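Local structure of autophagy protein 5 (Saccharomyces cerevisiae, 2DYO) at residues K73-F77 and P130-I136; A143-F148 and A173-W177; R199-L205 and Q220-T226. The protein takes part in autophagic vesicle formation and cytoplasm-to-vacuole transport, and is required for selective autophagic breakdown of mitochondria and of the nucleus. All coordinates share one frame; numbering follows the deposited sequence.

Interaction 1. Residues K73-F77 and P130-I136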
loop_
_atom_site.group_PDB
_atom_site.type_symbol
_atom_site.label_atom_id
_atom_site.label_comp_id
_atom_site.label_asym_id
_atom_site.label_seq_id
_atom_site.Cartn_x
_atom_site.Cartn_y
_atom_site.Cartn_z
ATOM N N LYS A 73 25.908 7.133 -1.710
ATOM C CA LYS A 73 24.664 7.809 -2.069
ATOM C C LYS A 73 23.475 7.024 -1.512
ATOM O O LYS A 73 23.601 5.850 -1.169
ATOM C CB LYS A 73 24.521 7.884 -3.593
ATOM C CG LYS A 73 25.634 8.620 -4.323
ATOM C CD LYS A 73 25.298 10.087 -4.538
ATOM C CE LYS A 73 26.335 10.752 -5.432
ATOM N NZ LYS A 73 25.990 12.168 -5.745
ATOM N N TYR A 74 22.324 7.681 -1.422
ATOM C CA TYR A 74 21.114 7.023 -0.944
ATOM C C TYR A 74 20.153 6.876 -2.120
ATOM O O TYR A 74 20.199 7.658 -3.070
ATOM C CB TYR A 74 20.452 7.839 0.169
ATOM C CG TYR A 74 21.175 7.776 1.498
ATOM C CD1 TYR A 74 22.134 8.729 1.842
ATOM C CD2 TYR A 74 20.899 6.760 2.411
ATOM C CE1 TYR A 74 22.797 8.670 3.071
ATOM C CE2 TYR A 74 21.553 6.689 3.634
ATOM C CZ TYR A 74 22.500 7.647 3.961
ATOM O OH TYR A 74 23.139 7.576 5.178
ATOM N N PHE A 75 19.285 5.871 -2.055
ATOM C CA PHE A 75 18.317 5.623 -3.122
ATOM C C PHE A 75 16.891 5.690 -2.590
ATOM O O PHE A 75 16.601 5.178 -1.508
ATOM C CB PHE A 75 18.552 4.240 -3.731
ATOM C CG PHE A 75 19.954 4.016 -4.222
ATOM C CD1 PHE A 75 20.540 2.758 -4.119
ATOM C CD2 PHE A 75 20.686 5.050 -4.797
ATOM C CE1 PHE A 75 21.834 2.531 -4.579
ATOM C CE2 PHE A 75 21.982 4.834 -5.261
ATOM C CZ PHE A 75 22.555 3.571 -5.151
ATOM N N TRP A 76 16.004 6.317 -3.357
ATOM C CA TRP A 76 14.600 6.428 -2.970
ATOM C C TRP A 76 13.723 6.669 -4.195
ATOM O O TRP A 76 14.224 7.012 -5.273
ATOM C CB TRP A 76 14.412 7.548 -1.934
ATOM C CG TRP A 76 14.648 8.948 -2.428
ATOM C CD1 TRP A 76 13.744 9.768 -3.038
ATOM C CD2 TRP A 76 15.866 9.699 -2.331
ATOM N NE1 TRP A 76 14.320 10.983 -3.322
ATOM C CE2 TRP A 76 15.622 10.967 -2.901
ATOM C CE3 TRP A 76 17.142 9.421 -1.818
ATOM C CZ2 TRP A 76 16.606 11.961 -2.973
ATOM C CZ3 TRP A 76 18.122 10.409 -1.891
ATOM C CH2 TRP A 76 17.846 11.663 -2.465
ATOM N N PHE A 77 12.419 6.469 -4.036
ATOM C CA PHE A 77 11.488 6.661 -5.137
ATOM C C PHE A 77 10.882 8.046 -5.156
ATOM O O PHE A 77 10.742 8.699 -4.121
ATOM C CB PHE A 77 10.345 5.648 -5.074
ATOM C CG PHE A 77 10.781 4.222 -5.215
ATOM C CD1 PHE A 77 10.758 3.367 -4.117
ATOM C CD2 PHE A 77 11.179 3.721 -6.449
ATOM C CE1 PHE A 77 11.121 2.032 -4.248
ATOM C CE2 PHE A 77 11.544 2.381 -6.591
ATOM C CZ PHE A 77 11.512 1.538 -5.485
ATOM N N PRO A 130 16.088 12.910 1.783
ATOM C CA PRO A 130 14.905 13.735 2.045
ATOM C C PRO A 130 14.256 13.479 3.406
ATOM O O PRO A 130 14.296 12.365 3.934
ATOM C CB PRO A 130 13.972 13.378 0.890
ATOM C CG PRO A 130 14.915 13.010 -0.205
ATOM C CD PRO A 130 15.932 12.170 0.520
ATOM N N PRO A 131 13.629 14.517 3.979
ATOM C CA PRO A 131 12.956 14.454 5.279
ATOM C C PRO A 131 11.899 13.358 5.418
ATOM O O PRO A 131 10.948 13.294 4.641
ATOM C CB PRO A 131 12.366 15.859 5.429
ATOM C CG PRO A 131 12.169 16.307 4.001
ATOM C CD PRO A 131 13.444 15.840 3.359
ATOM N N THR A 132 12.094 12.507 6.425
ATOM C CA THR A 132 11.209 11.387 6.759
ATOM C C THR A 132 11.295 10.195 5.805
ATOM O O THR A 132 10.671 9.159 6.041
ATOM C CB THR A 132 9.723 11.822 6.858
ATOM O OG1 THR A 132 9.167 11.961 5.545
ATOM C CG2 THR A 132 9.602 13.145 7.608
ATOM N N ILE A 133 12.072 10.334 4.736
ATOM C CA ILE A 133 12.210 9.250 3.774
ATOM C C ILE A 133 13.199 8.176 4.225
ATOM O O ILE A 133 14.359 8.467 4.527
ATOM C CB ILE A 133 12.662 9.776 2.392
ATOM C CG1 ILE A 133 11.539 10.603 1.756
ATOM C CG2 ILE A 133 13.065 8.611 1.491
ATOM C CD1 ILE A 133 10.258 9.823 1.491
ATOM N N ILE A 134 12.725 6.936 4.279
ATOM C CA ILE A 134 13.567 5.808 4.645
ATOM C C ILE A 134 14.185 5.349 3.331
ATOM O O ILE A 134 13.466 4.935 2.423
ATOM C CB ILE A 134 12.747 4.634 5.210
ATOM C CG1 ILE A 134 11.959 5.086 6.440
ATOM C CG2 ILE A 134 13.674 3.473 5.548
ATOM C CD1 ILE A 134 11.051 3.999 6.997
ATOM N N PRO A 135 15.519 5.413 3.213
ATOM C CA PRO A 135 16.201 4.998 1.983
ATOM C C PRO A 135 16.022 3.519 1.633
ATOM O O PRO A 135 15.759 2.690 2.503
ATOM C CB PRO A 135 17.661 5.364 2.261
ATOM C CG PRO A 135 17.780 5.143 3.741
ATOM C CD PRO A 135 16.492 5.749 4.270
ATOM N N ILE A 136 16.153 3.202 0.346
ATOM C CA ILE A 136 16.034 1.827 -0.122
ATOM C C ILE A 136 17.317 1.114 0.293
ATOM O O ILE A 136 18.411 1.518 -0.094
ATOM C CB ILE A 136 15.879 1.785 -1.654
ATOM C CG1 ILE A 136 14.575 2.491 -2.044
ATOM C CG2 ILE A 136 15.899 0.341 -2.147
ATOM C CD1 ILE A 136 14.484 2.890 -3.512
HETATM O O HOH W 1 19.688 3.872 0.032
#

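Interaction 2. Residues A143-F148 and A173-W177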
loop_
_atom_site.group_PDB
_atom_site.type_symbol
_atom_site.label_atom_id
_atom_site.label_comp_id
_atom_site.label_asym_id
_atom_site.label_seq_id
_atom_site.Cartn_x
_atom_site.Cartn_y
_atom_site.Cartn_z
ATOM N N ALA A 143 12.184 -4.828 3.954
ATOM C CA ALA A 143 10.722 -4.781 3.884
ATOM C C ALA A 143 10.084 -5.735 4.892
ATOM O O ALA A 143 9.193 -5.347 5.651
ATOM C CB ALA A 143 10.257 -5.121 2.474
ATOM N N GLU A 144 10.537 -6.983 4.900
ATOM C CA GLU A 144 9.997 -7.965 5.833
ATOM C C GLU A 144 10.102 -7.497 7.281
ATOM O O GLU A 144 9.141 -7.618 8.048
ATOM C CB GLU A 144 10.711 -9.311 5.667
ATOM C CG GLU A 144 10.359 -10.327 6.744
ATOM C CD GLU A 144 10.938 -11.704 6.463
ATOM O OE1 GLU A 144 12.032 -11.779 5.857
ATOM O OE2 GLU A 144 10.301 -12.706 6.863
ATOM N N LYS A 145 11.260 -6.964 7.663
ATOM C CA LYS A 145 11.451 -6.489 9.031
ATOM C C LYS A 145 10.462 -5.381 9.374
ATOM O O LYS A 145 9.835 -5.403 10.434
ATOM C CB LYS A 145 12.881 -5.974 9.241
ATOM C CG LYS A 145 13.936 -7.071 9.363
ATOM C CD LYS A 145 13.735 -7.896 10.628
ATOM C CE LYS A 145 14.819 -8.957 10.780
ATOM N NZ LYS A 145 14.587 -9.786 11.997
ATOM N N PHE A 146 10.328 -4.409 8.479
ATOM C CA PHE A 146 9.415 -3.295 8.697
ATOM C C PHE A 146 7.967 -3.778 8.747
ATOM O O PHE A 146 7.190 -3.376 9.613
ATOM C CB PHE A 146 9.544 -2.268 7.570
ATOM C CG PHE A 146 8.653 -1.071 7.743
ATOM C CD1 PHE A 146 9.063 0.013 8.514
ATOM C CD2 PHE A 146 7.375 -1.053 7.190
ATOM C CE1 PHE A 146 8.216 1.094 8.734
ATOM C CE2 PHE A 146 6.522 0.028 7.407
ATOM C CZ PHE A 146 6.940 1.096 8.177
ATOM N N TRP A 147 7.614 -4.628 7.792
ATOM C CA TRP A 147 6.261 -5.163 7.682
ATOM C C TRP A 147 5.858 -5.994 8.900
ATOM O O TRP A 147 4.742 -5.865 9.413
ATOM C CB TRP A 147 6.164 -6.016 6.424
ATOM C CG TRP A 147 4.843 -6.682 6.236
ATOM C CD1 TRP A 147 3.692 -6.115 5.766
ATOM C CD2 TRP A 147 4.550 -8.063 6.463
ATOM N NE1 TRP A 147 2.698 -7.065 5.681
ATOM C CE2 TRP A 147 3.199 -8.268 6.108
ATOM C CE3 TRP A 147 5.298 -9.149 6.942
ATOM C CZ2 TRP A 147 2.585 -9.519 6.200
ATOM C CZ3 TRP A 147 4.688 -10.393 7.034
ATOM C CH2 TRP A 147 3.342 -10.566 6.667
ATOM N N PHE A 148 6.759 -6.853 9.366
ATOM C CA PHE A 148 6.434 -7.674 10.527
ATOM C C PHE A 148 6.273 -6.785 11.761
ATOM O O PHE A 148 5.451 -7.069 12.637
ATOM C CB PHE A 148 7.513 -8.740 10.756
ATOM C CG PHE A 148 7.177 -9.702 11.855
ATOM C CD1 PHE A 148 7.535 -9.430 13.170
ATOM C CD2 PHE A 148 6.444 -10.850 11.583
ATOM C CE1 PHE A 148 7.170 -10.293 14.201
ATOM C CE2 PHE A 148 6.073 -11.720 12.606
ATOM C CZ PHE A 148 6.433 -11.438 13.915
ATOM N N ALA A 173 5.990 -17.150 10.582
ATOM C CA ALA A 173 6.154 -15.725 10.317
ATOM C C ALA A 173 6.786 -15.497 8.948
ATOM O O ALA A 173 6.417 -14.568 8.233
ATOM C CB ALA A 173 7.015 -15.094 11.399
ATOM N N ARG A 174 7.745 -16.344 8.587
ATOM C CA ARG A 174 8.414 -16.222 7.299
ATOM C C ARG A 174 7.426 -16.537 6.200
ATOM O O ARG A 174 7.426 -15.906 5.145
ATOM C CB ARG A 174 9.589 -17.197 7.226
ATOM C CG ARG A 174 10.374 -17.245 8.500
ATOM C CD ARG A 174 11.726 -16.608 8.361
ATOM N NE ARG A 174 12.715 -17.567 7.886
ATOM C CZ ARG A 174 13.995 -17.538 8.237
ATOM N NH1 ARG A 174 14.429 -16.596 9.063
ATOM N NH2 ARG A 174 14.837 -18.454 7.780
ATOM N N LYS A 175 6.581 -17.530 6.460
ATOM C CA LYS A 175 5.562 -17.967 5.513
ATOM C C LYS A 175 4.543 -16.842 5.303
ATOM O O LYS A 175 4.002 -16.668 4.212
ATOM C CB LYS A 175 4.863 -19.214 6.068
ATOM C CG LYS A 175 3.830 -19.863 5.158
ATOM C CD LYS A 175 3.138 -21.002 5.906
ATOM C CE LYS A 175 2.152 -21.754 5.034
ATOM N NZ LYS A 175 1.469 -22.841 5.796
ATOM N N PHE A 176 4.287 -16.089 6.367
ATOM C CA PHE A 176 3.346 -14.976 6.319
ATOM C C PHE A 176 3.882 -13.947 5.314
ATOM O O PHE A 176 3.196 -13.592 4.358
ATOM C CB PHE A 176 3.204 -14.373 7.725
ATOM C CG PHE A 176 2.061 -13.396 7.871
ATOM C CD1 PHE A 176 0.960 -13.443 7.019
ATOM C CD2 PHE A 176 2.084 -12.433 8.876
ATOM C CE1 PHE A 176 -0.101 -12.541 7.168
ATOM C CE2 PHE A 176 1.034 -11.527 9.035
ATOM C CZ PHE A 176 -0.060 -11.582 8.180
ATOM N N TRP A 177 5.118 -13.493 5.516
ATOM C CA TRP A 177 5.728 -12.527 4.602
ATOM C C TRP A 177 5.828 -13.123 3.205
ATOM O O TRP A 177 5.592 -12.446 2.205
ATOM C CB TRP A 177 7.133 -12.141 5.068
ATOM C CG TRP A 177 7.887 -11.325 4.042
ATOM C CD1 TRP A 177 8.996 -11.703 3.339
ATOM C CD2 TRP A 177 7.554 -10.009 3.588
ATOM N NE1 TRP A 177 9.376 -10.701 2.475
ATOM C CE2 TRP A 177 8.508 -9.649 2.609
ATOM C CE3 TRP A 177 6.543 -9.097 3.916
ATOM C CZ2 TRP A 177 8.477 -8.413 1.954
ATOM C CZ3 TRP A 177 6.515 -7.866 3.262
ATOM C CH2 TRP A 177 7.475 -7.538 2.297
HETATM O O HOH W 2 8.250 -12.253 8.653
#

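Interaction 3. Residues R199-L205 and Q220-T226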
loop_
_atom_site.group_PDB
_atom_site.type_symbol
_atom_site.label_atom_id
_atom_site.label_comp_id
_atom_site.label_asym_id
_atom_site.label_seq_id
_atom_site.Cartn_x
_atom_site.Cartn_y
_atom_site.Cartn_z
ATOM N N ARG A 199 -12.973 -9.595 18.413
ATOM C CA ARG A 199 -13.407 -8.213 18.241
ATOM C C ARG A 199 -12.374 -7.263 18.850
ATOM O O ARG A 199 -12.022 -7.366 20.025
ATOM C CB ARG A 199 -14.787 -7.980 18.873
ATOM C CG ARG A 199 -15.457 -6.686 18.396
ATOM C CD ARG A 199 -16.959 -6.686 18.654
ATOM N NE ARG A 199 -17.641 -5.580 17.979
ATOM C CZ ARG A 199 -17.589 -4.308 18.367
ATOM N NH1 ARG A 199 -16.885 -3.959 19.437
ATOM N NH2 ARG A 199 -18.241 -3.380 17.680
ATOM N N PRO A 200 -11.882 -6.317 18.041
ATOM C CA PRO A 200 -10.881 -5.304 18.387
ATOM C C PRO A 200 -11.070 -4.511 19.682
ATOM O O PRO A 200 -12.180 -4.104 20.027
ATOM C CB PRO A 200 -10.892 -4.381 17.168
ATOM C CG PRO A 200 -11.257 -5.300 16.049
ATOM C CD PRO A 200 -12.364 -6.119 16.663
ATOM N N ARG A 201 -9.966 -4.297 20.390
ATOM C CA ARG A 201 -9.966 -3.498 21.608
ATOM C C ARG A 201 -9.794 -2.051 21.137
ATOM O O ARG A 201 -10.329 -1.110 21.732
ATOM C CB ARG A 201 -8.796 -3.900 22.504
ATOM C CG ARG A 201 -9.045 -5.153 23.332
ATOM C CD ARG A 201 -10.156 -4.892 24.331
ATOM N NE ARG A 201 -10.138 -5.832 25.444
ATOM C CZ ARG A 201 -10.545 -5.529 26.672
ATOM N NH1 ARG A 201 -10.501 -6.439 27.634
ATOM N NH2 ARG A 201 -10.987 -4.306 26.941
ATOM N N HIS A 202 -9.033 -1.897 20.055
ATOM C CA HIS A 202 -8.776 -0.599 19.426
ATOM C C HIS A 202 -8.654 -0.837 17.929
ATOM O O HIS A 202 -8.403 -1.958 17.500
ATOM C CB HIS A 202 -7.468 0.021 19.926
ATOM C CG HIS A 202 -7.536 0.561 21.319
ATOM N ND1 HIS A 202 -7.119 -0.159 22.419
ATOM C CD2 HIS A 202 -7.950 1.760 21.790
ATOM C CE1 HIS A 202 -7.274 0.575 23.507
ATOM N NE2 HIS A 202 -7.777 1.744 23.153
ATOM N N ILE A 203 -8.826 0.206 17.125
ATOM C CA ILE A 203 -8.700 0.044 15.678
ATOM C C ILE A 203 -7.394 0.636 15.142
ATOM O O ILE A 203 -7.095 1.813 15.373
ATOM C CB ILE A 203 -9.861 0.733 14.907
ATOM C CG1 ILE A 203 -11.211 0.122 15.298
ATOM C CG2 ILE A 203 -9.641 0.586 13.396
ATOM C CD1 ILE A 203 -11.417 -1.308 14.831
ATOM N N PRO A 204 -6.595 -0.181 14.431
ATOM C CA PRO A 204 -5.326 0.266 13.850
ATOM C C PRO A 204 -5.727 1.099 12.633
ATOM O O PRO A 204 -5.940 0.558 11.541
ATOM C CB PRO A 204 -4.644 -1.042 13.436
ATOM C CG PRO A 204 -5.284 -2.082 14.334
ATOM C CD PRO A 204 -6.725 -1.645 14.330
ATOM N N LEU A 205 -5.846 2.403 12.838
ATOM C CA LEU A 205 -6.259 3.314 11.780
ATOM C C LEU A 205 -5.250 4.417 11.508
ATOM O O LEU A 205 -4.750 5.061 12.430
ATOM C CB LEU A 205 -7.597 3.960 12.156
ATOM C CG LEU A 205 -8.137 5.054 11.227
ATOM C CD1 LEU A 205 -8.573 4.437 9.897
ATOM C CD2 LEU A 205 -9.329 5.762 11.903
ATOM N N GLN A 220 -2.550 8.868 13.414
ATOM C CA GLN A 220 -2.927 7.535 13.855
ATOM C C GLN A 220 -3.633 7.719 15.194
ATOM O O GLN A 220 -3.056 7.499 16.253
ATOM C CB GLN A 220 -1.679 6.654 14.003
ATOM C CG GLN A 220 -1.949 5.250 14.532
ATOM C CD GLN A 220 -0.680 4.424 14.698
ATOM O OE1 GLN A 220 -0.687 3.378 15.350
ATOM N NE2 GLN A 220 0.412 4.888 14.105
ATOM N N PRO A 221 -4.904 8.143 15.151
ATOM C CA PRO A 221 -5.715 8.378 16.347
ATOM C C PRO A 221 -6.046 7.106 17.112
ATOM O O PRO A 221 -6.198 6.033 16.526
ATOM C CB PRO A 221 -6.959 9.054 15.782
ATOM C CG PRO A 221 -7.130 8.345 14.464
ATOM C CD PRO A 221 -5.710 8.313 13.927
ATOM N N THR A 222 -6.139 7.226 18.430
ATOM C CA THR A 222 -6.477 6.093 19.277
ATOM C C THR A 222 -7.999 5.992 19.284
ATOM O O THR A 222 -8.687 6.943 19.656
ATOM C CB THR A 222 -6.009 6.305 20.733
ATOM O OG1 THR A 222 -4.597 6.531 20.758
ATOM C CG2 THR A 222 -6.340 5.079 21.576
ATOM N N ILE A 223 -8.520 4.843 18.873
ATOM C CA ILE A 223 -9.963 4.640 18.822
ATOM C C ILE A 223 -10.367 3.362 19.551
ATOM O O ILE A 223 -10.135 2.255 19.060
ATOM C CB ILE A 223 -10.435 4.589 17.362
ATOM C CG1 ILE A 223 -10.156 5.945 16.700
ATOM C CG2 ILE A 223 -11.917 4.232 17.292
ATOM C CD1 ILE A 223 -10.457 5.988 15.231
ATOM N N SER A 224 -10.964 3.528 20.729
ATOM C CA SER A 224 -11.402 2.401 21.551
ATOM C C SER A 224 -12.632 1.719 20.948
ATOM O O SER A 224 -13.558 2.385 20.489
ATOM C CB SER A 224 -11.719 2.881 22.973
ATOM O OG SER A 224 -12.056 1.794 23.822
ATOM N N MET A 225 -12.641 0.391 20.961
ATOM C CA MET A 225 -13.754 -0.370 20.400
ATOM C C MET A 225 -14.475 -1.222 21.429
ATOM O O MET A 225 -15.511 -1.821 21.131
ATOM C CB MET A 225 -13.252 -1.282 19.276
ATOM C CG MET A 225 -12.718 -0.544 18.073
ATOM S SD MET A 225 -13.998 0.445 17.289
ATOM C CE MET A 225 -15.034 -0.841 16.579
ATOM N N THR A 226 -13.931 -1.282 22.638
ATOM C CA THR A 226 -14.527 -2.091 23.686
ATOM C C THR A 226 -15.943 -1.629 24.024
ATOM O O THR A 226 -16.148 -0.498 24.445
ATOM C CB THR A 226 -13.662 -2.058 24.962
ATOM O OG1 THR A 226 -12.374 -2.628 24.681
ATOM C CG2 THR A 226 -14.327 -2.851 26.079
HETATM O O HOH W 3 -10.709 -0.454 24.255
HETATM O O HOH W 4 -6.739 2.884 17.916
HETATM O O HOH W 5 -5.078 4.380 14.821
#

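Interaction 1. Residues K73-F77 and P130-I136
W76 meets the 130-136 loop at both ends of its side chain. CB comes first, packed against the branch methyl CG2 of I133 at 3.8 Å. CG then sits between the backbone N and the carbonyl carbon (chi1 68°), which turns the indole so that one face receives P130. On that face P130 CD stands 3.4 Å from the centroid of the six-membered ring and 6° off its normal, a CH-pi contact, while P130 CG comes 3.4 Å from W76 CZ2. The polar NE1 hydrogen-bonds to E78 on the same strand. A serine here would probably open a gap beside P130 and I133 and leave E78 without this N-H donor. A type II turn from P130 to I133, closed by I133 N to P130 O at 3.1 Å, brings P130 to the indole and I133 to CB of W76.

Further along, the backbones join: I136 N donates to F75 O at 2.7 Å, almost straight at 178°, and a water accepts from F75 N and donates to I136 O. The methyl CD1 of I136 lies over one face of F77, 3.5 Å from CE1, and P135 CB lies 3.5 Å from Y74 CD2.

In the ubiquitin-like UblA sheet, Y74 and W76 bond through their backbones to strand 118-126. F77 bonds on the other flank to strand 82-84, and I136 continues that flank at F75. P130 and I133 rest on P83, while F77 and I136 both touch M52 of helix 52-59.

Interaction 2. Residues A143-F148 and A173-W177
A173 O is gripped twice: W177 N bonds to it within the helix, and a water that donates to it at 3.0 Å also donates to E144 OE2 at 2.8 Å. E144 reaches that water by lying over W177. With CG anti to the backbone N (chi1 171°) and the chain extended beyond, E144 CB stands 3.6 Å from the centroid of the five-membered ring of W177, 3° off its normal. CG follows above the rim, and CD lies past it at a similar height, 3.7 Å from W177 CD1; the carboxylate is tilted only modestly against the indole plane. R174 NE is 5.5 Å from E144 OE2, though the opposite charges would probably attract weakly.

The segments come from helices 142-159 and 170-182 of the alpha-helical bundle region of Atg5; their short axes cross at 104°, 10.9 Å apart. An aromatic cluster of W147, F176 and W177 fills the crossing. W177 brings CE3 over one face of W147, the two indole planes steeply inclined to each other. F176 is set oblique to the six-membered ring of W147, and W151 meets both of these residues edge-to-face.

W147 NE1 hydrogen-bonds to F276 O. At the borders of the cluster, A143 CB touches W177 CH2 at 3.7 Å, and F148 CE2 approaches A173 CB at 3.7 Å, with I165 and M166 of helix 163-166 also against F148.

Interaction 3. Residues R199-L205 and Q220-T226
M225 is bent at chi2 (-63°) and again at chi3, and this folds its chain back over I203, where M225 CG and I203 CG1 are tight at 3.2 Å. R201 is bent at chi2 too (-65°), which returns its guanidinium to T226. The segments run antiparallel and prolong the hairpin of strands 205-208 and 218-219 in the ubiquitin-like UblB domain.

H202 and S224 form the single bridge, as a non-hydrogen-bonded pair. On one side of it M225 N donates to R201 O at 2.9 Å, from above the carbonyl plane; on the other I203 N donates to I223 O at 3.1 Å, in the carbonyl plane. The return bond of that second pair is replaced by a water, which donates to I203 O and accepts from I223 N at 2.8 Å. Farther on, a second water accepts from L205 N and lies 2.6 Å from P221 O, to which it probably donates.

L205 CD2 meets I223 CD1 at 3.5 Å, and helix 266-273 adds L266 against both I203 and I223. R199 NH1 gives M225 O a weak bond, R199 NH2 bonds to V228 O, and the R199 guanidinium makes a cation-pi contact with Y267.

T226 OG1 is held from two directions: R201 NH2 donates to it at 3.1 Å, tilted out of the guanidinium plane, and a water at 2.8 Å from OG1 also hydrogen-bonds to R201 O and S224 OG.

The three contacts follow one another along the chain, and helix 142-159 relates them. The loop of interaction 1 leads into it, with P135 O bonded to Q142; interaction 2 uses its first turns; interaction 3 lies against its other end, on I157 and L158. Interactions 1 and 2 are close, about 4 Å between nearest atoms and 21 Å between centres, without touching. Interaction 3 is centred 23 Å from interaction 2 and 31 Å from interaction 1. Thus a UblA contact and a UblB contact sit at opposite ends of one helix of the bundle. That helix also carries K152, the lysine joined to Atg12, unconjugated here.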